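Local coordinates for protein SSD1 (Saccharomyces cerevisiae S288C, PDB 7AM1), which binds mRNA untranslated regions and represses translation as a non-enzymatic member of the RNase II family, a pseudonuclease implicated in control of the G1 phase, at residues 282-287 with 303-308; 313-318 with 422-427; 803-808 with 897-902. One frame throughout, in Å; residues are numbered along the deposited sequence.

Contact 1: residues 282-287 with 303-308; sequences LFVASI and SELGDI
Leu-282, Val-284 and Leu-305 form the tight side of this antiparallel hairpin. The CG2 methyl of Val-284 sits 3.7 Å from Leu-305 CD1, close to the leucine's branch point as well. Further along the same face Leu-282 meets Leu-305 CB to CB at 4.1 Å, and its branch carbon CG lies 3.9 Å from Ile-308 CG1, the two side chains crossing at about a right angle. Helix 311-321 covers this face: both Leu-282 and Leu-305 touch Ser-317.

The opposite face opens to solvent at Glu-304. There Phe-283 and Glu-304, a non-hydrogen-bonded pair, run side by side in the same direction, ring and carboxylate planes 38° apart, and the ring's CE2 comes 3.5 Å from Glu-304 CG. The glutamate is extended, with CG anti to its backbone N (chi1 -177°), which carries its methylenes along the phenyl while the residue stays exposed. Phe-283 itself is buried, against Phe-250.

Between the faces the backbones are stitched by Val-284 N to Ser-303 O at 2.8 Å, Leu-305 N to Leu-282 O at 2.7 Å and Leu-282 N to Gly-306 O at 2.9 Å. The register slips by one at Leu-282, a beta bulge in which Leu-305 and Gly-306 share one partner. The chemistry implies a backbone-held edge of the OB-type CSD2 sheet, greasy beneath its helix, with an exposed carboxylate at the open end of the Phe-283 face.

Contact 2: residues 313-318 with 422-427; sequences TEIDSI and MPQKLV. With 1PE (pentaethylene glycol), chain E.
The carboxamide of Gln-424 lies under Ile-315, whose CD1 methyl stands over one face of the amide, 3.7 Å from NE2 and about as far from CD. The contact is van der Waals. NE2 gives a hydrogen bond to Ala-713 O of helix 689-725, which probably steadies the amide in this orientation. A bend at chi2 (85°) folds the glutamine so that the amide reaches both partners.

The other branch of Ile-315 does separate work. CG2 meets the Met-422 methyl CE at 3.9 Å, as the two side chains slide past each other in opposite directions. Met-422 turns at its last torsion (chi3 -66°), and its sulfur SD lies 4.4 Å from Ile-318 CG2, one helical turn beyond Ile-315. Met-422 also packs on Ala-713 and Leu-319.

Lys-425 marks the outer rim: its extended chain passes Ile-315 only loosely, and NZ gives a hydrogen bond of 3.0 Å to ether oxygen OH6 of a pentaethylene glycol, probably from the crystallisation liquor.

No hydrogen bond joins the two segments, so van der Waals contact alone links them directly. On the Met-422 side the backbone folds on itself, with Met-422 N to Lys-425 O at 2.8 Å and Lys-425 N back to Met-422 O at 3.2 Å. This is a beta hairpin with a two-residue type I turn at Pro-423 and Gln-424, here an RNB-domain hairpin set against the helix that follows the last CSD2 strand.

Contact 3: residues 803-808 with 897-902; sequences RNSIKN and VGMALP
Lys-807 and Val-897 bring together a 3-10 turn running into a loop and an irregular turn, CA to CA 5.1 Å at the nearest pair, Ile-806 and Gly-898. Segment 897-902 is the turn between strands 888-896 and 903-908, the last two of a five-stranded sheet consistent with the C-terminal OB-type (S1-like) domain of this family, and segment 803-808 runs past its start.

Val-897 is held at both of its polar backbone atoms. Its O accepts Lys-807 N at 2.9 Å in a nearly straight bond (171°), and its N donates to Asn-808 OD1 at 2.8 Å. The side-chain amide is bonded at its other end too, ND2 reaching Ala-895 O, so one flat group bridges two backbone sites of the strand end and its rotation is settled. The first torsion of Asn-808 places CG between its own N and carbonyl carbon (chi1 58°), laying a face of the amide against Val-897 CB and CG2, with OD1 3.4 Å from Val-897 CB. The two side chains cross at about a right angle.

Beside this grip Gly-898 CA faces Ser-805 O at 3.7 Å, a close backbone approach at a glycine whose positive phi (158°) bends the chain into the turn. Lys-807 reaches on outward: NZ passes Gly-898 O without a bond and goes to Glu-280 in a salt bridge and to His-309 NE2 in a hydrogen bond, joining this C-terminal region to CSD2. At the other end the Met-899 methyl CE rests 3.6 Å from Ser-805 OG, whose hydrogen bond goes to Tyr-802 O.

In the fold
Followed from the N terminus, contact 1 closes a short loop, the hairpin of strands 281-289 and 298-307 at the edge of the CSD2 sheet. The chain then enters helix 311-321, and contact 2 closes a far longer loop of 103 residues by setting that helix against the RNB domain. Contact 3 comes last, closing 88 residues within the C-terminal part. The three are in series; none nests or crosses. Contact 1 touches both others: Asp-307 O packs on Thr-313 CG2 in 313-318, while Ile-308 meets Ala-900 in 897-902. Contacts 2 and 3 do not touch, their nearest atoms about 5 Å apart; contact 1 lies against both, and helix 689-725 also runs against both.

Contact 1: residues 282-287 with 303-308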
loop_
_atom_site.group_PDB
_atom_site.type_symbol
_atom_site.label_atom_id
_atom_site.label_comp_id
_atom_site.label_asym_id
_atom_site.label_seq_id
_atom_site.Cartn_x
_atom_site.Cartn_y
_atom_site.Cartn_z
ATOM N N LEU A 282 4.063 24.561 1.225
ATOM C CA LEU A 282 3.471 23.440 1.940
ATOM C C LEU A 282 3.553 23.705 3.436
ATOM O O LEU A 282 4.614 24.075 3.949
ATOM C CB LEU A 282 4.178 22.131 1.590
ATOM C CG LEU A 282 3.687 21.430 0.322
ATOM C CD1 LEU A 282 4.473 20.148 0.091
ATOM C CD2 LEU A 282 2.194 21.127 0.388
ATOM N N PHE A 283 2.428 23.538 4.122
ATOM C CA PHE A 283 2.374 23.636 5.570
ATOM C C PHE A 283 1.915 22.306 6.152
ATOM O O PHE A 283 1.334 21.464 5.461
ATOM C CB PHE A 283 1.423 24.751 6.013
ATOM C CG PHE A 283 1.840 26.123 5.557
ATOM C CD1 PHE A 283 1.441 26.596 4.321
ATOM C CD2 PHE A 283 2.625 26.935 6.356
ATOM C CE1 PHE A 283 1.813 27.857 3.887
ATOM C CE2 PHE A 283 2.999 28.200 5.927
ATOM C CZ PHE A 283 2.594 28.656 4.691
ATOM N N VAL A 284 2.183 22.121 7.438
ATOM C CA VAL A 284 1.638 21.008 8.205
ATOM C C VAL A 284 0.660 21.585 9.219
ATOM O O VAL A 284 0.967 22.579 9.889
ATOM C CB VAL A 284 2.746 20.196 8.896
ATOM C CG1 VAL A 284 2.144 19.050 9.688
ATOM C CG2 VAL A 284 3.732 19.658 7.863
ATOM N N ALA A 285 -0.520 20.974 9.320
ATOM C CA ALA A 285 -1.565 21.431 10.224
ATOM C C ALA A 285 -2.075 20.265 11.063
ATOM O O ALA A 285 -1.851 19.094 10.746
ATOM C CB ALA A 285 -2.725 22.073 9.451
ATOM N N SER A 286 -2.768 20.606 12.148
ATOM C CA SER A 286 -3.452 19.631 12.984
ATOM C C SER A 286 -4.864 20.123 13.267
ATOM O O SER A 286 -5.130 21.326 13.254
ATOM C CB SER A 286 -2.714 19.396 14.316
ATOM O OG SER A 286 -1.477 18.736 14.105
ATOM N N ILE A 287 -5.770 19.182 13.505
ATOM C CA ILE A 287 -7.153 19.511 13.826
ATOM C C ILE A 287 -7.290 19.585 15.341
ATOM O O ILE A 287 -6.963 18.630 16.055
ATOM C CB ILE A 287 -8.119 18.474 13.225
ATOM C CG1 ILE A 287 -8.146 18.607 11.699
ATOM C CG2 ILE A 287 -9.511 18.638 13.812
ATOM C CD1 ILE A 287 -8.933 17.527 10.997
ATOM N N SER A 303 3.867 23.574 11.007
ATOM C CA SER A 303 5.130 23.857 10.347
ATOM C C SER A 303 4.884 24.435 8.963
ATOM O O SER A 303 3.816 24.262 8.368
ATOM C CB SER A 303 5.989 22.587 10.233
ATOM O OG SER A 303 6.148 21.958 11.493
ATOM N N GLU A 304 5.896 25.144 8.470
ATOM C CA GLU A 304 6.013 25.517 7.066
ATOM C C GLU A 304 7.140 24.684 6.470
ATOM O O GLU A 304 8.292 24.790 6.908
ATOM C CB GLU A 304 6.303 27.007 6.908
ATOM C CG GLU A 304 6.369 27.474 5.460
ATOM C CD GLU A 304 6.623 28.964 5.347
ATOM O OE1 GLU A 304 6.538 29.656 6.385
ATOM O OE2 GLU A 304 6.893 29.443 4.223
ATOM N N LEU A 305 6.811 23.851 5.486
ATOM C CA LEU A 305 7.782 22.899 4.963
ATOM C C LEU A 305 8.675 23.507 3.886
ATOM O O LEU A 305 9.869 23.194 3.829
ATOM C CB LEU A 305 7.061 21.670 4.411
ATOM C CG LEU A 305 6.293 20.823 5.428
ATOM C CD1 LEU A 305 5.755 19.567 4.748
ATOM C CD2 LEU A 305 7.151 20.466 6.636
ATOM N N GLY A 306 8.119 24.353 3.017
ATOM C CA GLY A 306 8.875 24.969 1.953
ATOM C C GLY A 306 8.137 24.876 0.636
ATOM O O GLY A 306 6.924 24.640 0.594
ATOM N N ASP A 307 8.887 25.061 -0.450
ATOM C CA ASP A 307 8.291 25.094 -1.779
ATOM C C ASP A 307 7.681 23.745 -2.137
ATOM O O ASP A 307 8.265 22.685 -1.892
ATOM C CB ASP A 307 9.339 25.502 -2.816
ATOM C CG ASP A 307 9.768 26.956 -2.674
ATOM O OD1 ASP A 307 8.993 27.758 -2.108
ATOM O OD2 ASP A 307 10.879 27.298 -3.129
ATOM N N ILE A 308 6.494 23.802 -2.743
ATOM C CA ILE A 308 5.678 22.614 -2.965
ATOM C C ILE A 308 6.367 21.609 -3.880
ATOM O O ILE A 308 6.145 20.398 -3.755
ATOM C CB ILE A 308 4.306 23.044 -3.521
ATOM C CG1 ILE A 308 3.345 21.862 -3.562
ATOM C CG2 ILE A 308 4.462 23.635 -4.913
ATOM C CD1 ILE A 308 1.924 22.265 -3.865
#

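Contact 2: residues 313-318 with 422-427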
loop_
_atom_site.group_PDB
_atom_site.type_symbol
_atom_site.label_atom_id
_atom_site.label_comp_id
_atom_site.label_asym_id
_atom_site.label_seq_id
_atom_site.Cartn_x
_atom_site.Cartn_y
_atom_site.Cartn_z
ATOM N N THR A 313 11.523 18.893 0.019
ATOM C CA THR A 313 10.255 19.218 0.661
ATOM C C THR A 313 9.188 18.191 0.312
ATOM O O THR A 313 8.362 17.829 1.158
ATOM C CB THR A 313 9.797 20.617 0.244
ATOM O OG1 THR A 313 10.783 21.584 0.627
ATOM C CG2 THR A 313 8.464 20.969 0.898
ATOM N N GLU A 314 9.190 17.706 -0.934
ATOM C CA GLU A 314 8.222 16.692 -1.338
ATOM C C GLU A 314 8.305 15.464 -0.441
ATOM O O GLU A 314 7.275 14.920 -0.024
ATOM C CB GLU A 314 8.455 16.309 -2.799
ATOM C CG GLU A 314 8.004 17.367 -3.799
ATOM C CD GLU A 314 8.395 17.034 -5.230
ATOM O OE1 GLU A 314 9.402 16.316 -5.424
ATOM O OE2 GLU A 314 7.701 17.497 -6.162
ATOM N N ILE A 315 9.523 15.017 -0.126
ATOM C CA ILE A 315 9.689 13.836 0.714
ATOM C C ILE A 315 9.374 14.169 2.167
ATOM O O ILE A 315 8.699 13.401 2.863
ATOM C CB ILE A 315 11.112 13.268 0.568
ATOM C CG1 ILE A 315 11.407 12.939 -0.895
ATOM C CG2 ILE A 315 11.286 12.035 1.464
ATOM C CD1 ILE A 315 10.433 11.962 -1.526
ATOM N N ASP A 316 9.872 15.308 2.653
ATOM C CA ASP A 316 9.545 15.739 4.008
ATOM C C ASP A 316 8.036 15.827 4.198
ATOM O O ASP A 316 7.508 15.432 5.243
ATOM C CB ASP A 316 10.212 17.086 4.288
ATOM C CG ASP A 316 10.258 17.425 5.763
ATOM O OD1 ASP A 316 9.795 16.609 6.585
ATOM O OD2 ASP A 316 10.764 18.517 6.101
ATOM N N SER A 317 7.324 16.319 3.180
ATOM C CA SER A 317 5.875 16.460 3.277
ATOM C C SER A 317 5.187 15.103 3.334
ATOM O O SER A 317 4.211 14.924 4.074
ATOM C CB SER A 317 5.352 17.269 2.092
ATOM O OG SER A 317 3.938 17.242 2.046
ATOM N N ILE A 318 5.677 14.136 2.555
ATOM C CA ILE A 318 5.132 12.784 2.620
ATOM C C ILE A 318 5.321 12.206 4.014
ATOM O O ILE A 318 4.407 11.589 4.575
ATOM C CB ILE A 318 5.781 11.888 1.545
ATOM C CG1 ILE A 318 5.277 12.300 0.160
ATOM C CG2 ILE A 318 5.502 10.402 1.840
ATOM C CD1 ILE A 318 6.050 11.706 -0.987
ATOM N N MET A 422 11.396 4.328 1.384
ATOM C CA MET A 422 11.034 5.000 0.152
ATOM C C MET A 422 12.178 4.861 -0.841
ATOM O O MET A 422 13.333 4.705 -0.434
ATOM C CB MET A 422 10.745 6.480 0.410
ATOM C CG MET A 422 9.571 6.693 1.346
ATOM S SD MET A 422 9.442 8.367 1.985
ATOM C CE MET A 422 10.920 8.484 2.987
ATOM N N PRO A 423 11.899 4.900 -2.145
ATOM C CA PRO A 423 13.011 4.819 -3.107
ATOM C C PRO A 423 14.059 5.891 -2.866
ATOM O O PRO A 423 15.260 5.634 -3.024
ATOM C CB PRO A 423 12.313 4.998 -4.465
ATOM C CG PRO A 423 10.874 4.621 -4.216
ATOM C CD PRO A 423 10.588 5.033 -2.809
ATOM N N GLN A 424 13.624 7.088 -2.466
ATOM C CA GLN A 424 14.503 8.234 -2.298
ATOM C C GLN A 424 15.214 8.256 -0.952
ATOM O O GLN A 424 16.280 8.872 -0.839
ATOM C CB GLN A 424 13.712 9.545 -2.413
ATOM C CG GLN A 424 12.915 9.719 -3.678
ATOM C CD GLN A 424 11.555 9.076 -3.589
ATOM O OE1 GLN A 424 11.358 8.129 -2.829
ATOM N NE2 GLN A 424 10.602 9.592 -4.357
ATOM N N LYS A 425 14.651 7.612 0.066
ATOM C CA LYS A 425 15.141 7.786 1.423
ATOM C C LYS A 425 14.595 6.669 2.295
ATOM O O LYS A 425 13.575 6.053 1.976
ATOM C CB LYS A 425 14.679 9.145 1.974
ATOM C CG LYS A 425 15.577 9.794 3.006
ATOM C CD LYS A 425 14.762 10.709 3.918
ATOM C CE LYS A 425 15.648 11.465 4.899
ATOM N NZ LYS A 425 14.896 12.496 5.674
ATOM N N LEU A 426 15.283 6.422 3.410
ATOM C CA LEU A 426 14.793 5.494 4.418
ATOM C C LEU A 426 14.885 6.171 5.778
ATOM O O LEU A 426 15.767 7.001 6.020
ATOM C CB LEU A 426 15.576 4.164 4.437
ATOM C CG LEU A 426 16.976 4.113 5.049
ATOM C CD1 LEU A 426 16.910 4.029 6.570
ATOM C CD2 LEU A 426 17.770 2.930 4.503
ATOM N N VAL A 427 13.970 5.803 6.668
ATOM C CA VAL A 427 13.968 6.296 8.040
ATOM C C VAL A 427 13.998 5.082 8.953
ATOM O O VAL A 427 13.115 4.218 8.871
ATOM C CB VAL A 427 12.748 7.182 8.336
ATOM C CG1 VAL A 427 12.861 7.774 9.728
ATOM C CG2 VAL A 427 12.622 8.280 7.292
HETATM C C15 1PE E . 13.961 15.083 3.085
HETATM O OH6 1PE E . 15.104 14.320 3.347
HETATM C C16 1PE E . 15.836 13.406 1.254
HETATM C C26 1PE E . 16.102 14.415 2.370
HETATM O OH7 1PE E . 16.976 12.615 1.056
#

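Contact 3: residues 803-808 with 897-902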
loop_
_atom_site.group_PDB
_atom_site.type_symbol
_atom_site.label_atom_id
_atom_site.label_comp_id
_atom_site.label_asym_id
_atom_site.label_seq_id
_atom_site.Cartn_x
_atom_site.Cartn_y
_atom_site.Cartn_z
ATOM N N ARG A 803 -6.779 22.099 -15.648
ATOM C CA ARG A 803 -5.823 22.279 -16.734
ATOM C C ARG A 803 -5.101 23.614 -16.643
ATOM O O ARG A 803 -3.929 23.713 -17.026
ATOM C CB ARG A 803 -6.534 22.182 -18.084
ATOM C CG ARG A 803 -5.593 21.950 -19.253
ATOM C CD ARG A 803 -6.348 21.785 -20.555
ATOM N NE ARG A 803 -6.670 20.383 -20.772
ATOM C CZ ARG A 803 -5.818 19.496 -21.276
ATOM N NH1 ARG A 803 -4.592 19.869 -21.619
ATOM N NH2 ARG A 803 -6.192 18.235 -21.432
ATOM N N ASN A 804 -5.781 24.647 -16.142
ATOM C CA ASN A 804 -5.183 25.974 -16.085
ATOM C C ASN A 804 -3.957 25.998 -15.184
ATOM O O ASN A 804 -3.060 26.826 -15.377
ATOM C CB ASN A 804 -6.222 26.980 -15.588
ATOM C CG ASN A 804 -5.996 28.371 -16.131
ATOM O OD1 ASN A 804 -5.772 28.557 -17.329
ATOM N ND2 ASN A 804 -6.056 29.366 -15.251
ATOM N N SER A 805 -3.896 25.100 -14.208
ATOM C CA SER A 805 -2.776 25.008 -13.280
ATOM C C SER A 805 -1.727 23.989 -13.711
ATOM O O SER A 805 -0.755 23.775 -12.978
ATOM C CB SER A 805 -3.293 24.666 -11.880
ATOM O OG SER A 805 -3.870 23.374 -11.859
ATOM N N ILE A 806 -1.891 23.364 -14.876
ATOM C CA ILE A 806 -0.892 22.418 -15.354
ATOM C C ILE A 806 0.348 23.172 -15.800
ATOM O O ILE A 806 0.273 24.094 -16.624
ATOM C CB ILE A 806 -1.455 21.573 -16.511
ATOM C CG1 ILE A 806 -2.561 20.646 -16.012
ATOM C CG2 ILE A 806 -0.335 20.809 -17.208
ATOM C CD1 ILE A 806 -3.241 19.883 -17.136
ATOM N N LYS A 807 1.495 22.799 -15.237
ATOM C CA LYS A 807 2.756 23.445 -15.582
ATOM C C LYS A 807 3.386 22.833 -16.830
ATOM O O LYS A 807 4.129 23.517 -17.542
ATOM C CB LYS A 807 3.707 23.378 -14.386
ATOM C CG LYS A 807 3.188 24.143 -13.169
ATOM C CD LYS A 807 4.325 24.659 -12.300
ATOM C CE LYS A 807 3.808 25.476 -11.119
ATOM N NZ LYS A 807 3.132 24.631 -10.086
ATOM N N ASN A 808 3.176 21.540 -17.071
ATOM C CA ASN A 808 3.757 20.852 -18.225
ATOM C C ASN A 808 2.678 20.710 -19.297
ATOM O O ASN A 808 2.103 19.642 -19.506
ATOM C CB ASN A 808 4.344 19.508 -17.800
ATOM C CG ASN A 808 3.313 18.583 -17.154
ATOM O OD1 ASN A 808 2.449 19.019 -16.386
ATOM N ND2 ASN A 808 3.436 17.290 -17.430
ATOM N N VAL A 897 1.658 17.891 -13.921
ATOM C CA VAL A 897 2.410 18.554 -12.863
ATOM C C VAL A 897 1.702 19.851 -12.500
ATOM O O VAL A 897 1.216 20.574 -13.379
ATOM C CB VAL A 897 3.858 18.824 -13.312
ATOM C CG1 VAL A 897 4.607 19.625 -12.258
ATOM C CG2 VAL A 897 4.565 17.509 -13.608
ATOM N N GLY A 898 1.660 20.158 -11.201
ATOM C CA GLY A 898 1.003 21.365 -10.732
ATOM C C GLY A 898 0.561 21.339 -9.280
ATOM O O GLY A 898 0.644 22.361 -8.592
ATOM N N MET A 899 0.058 20.196 -8.812
ATOM C CA MET A 899 -0.384 20.036 -7.434
ATOM C C MET A 899 0.763 19.563 -6.542
ATOM O O MET A 899 1.848 19.213 -7.011
ATOM C CB MET A 899 -1.548 19.041 -7.363
ATOM C CG MET A 899 -2.646 19.348 -8.361
ATOM S SD MET A 899 -3.588 20.824 -7.945
ATOM C CE MET A 899 -4.659 20.912 -9.378
ATOM N N ALA A 900 0.493 19.522 -5.231
ATOM C CA ALA A 900 1.475 18.988 -4.292
ATOM C C ALA A 900 1.947 17.618 -4.747
ATOM O O ALA A 900 3.128 17.272 -4.614
ATOM C CB ALA A 900 0.880 18.906 -2.886
ATOM N N LEU A 901 1.030 16.822 -5.280
ATOM C CA LEU A 901 1.367 15.547 -5.861
ATOM C C LEU A 901 0.993 15.565 -7.336
ATOM O O LEU A 901 -0.067 16.087 -7.698
ATOM C CB LEU A 901 0.622 14.411 -5.149
ATOM C CG LEU A 901 0.815 14.336 -3.630
ATOM C CD1 LEU A 901 0.058 13.143 -3.061
ATOM C CD2 LEU A 901 2.295 14.268 -3.257
ATOM N N PRO A 902 1.829 15.015 -8.208
ATOM C CA PRO A 902 1.457 14.932 -9.622
ATOM C C PRO A 902 0.307 13.957 -9.819
ATOM O O PRO A 902 0.033 13.093 -8.982
ATOM C CB PRO A 902 2.739 14.446 -10.303
ATOM C CG PRO A 902 3.473 13.702 -9.220
ATOM C CD PRO A 902 3.160 14.435 -7.948
#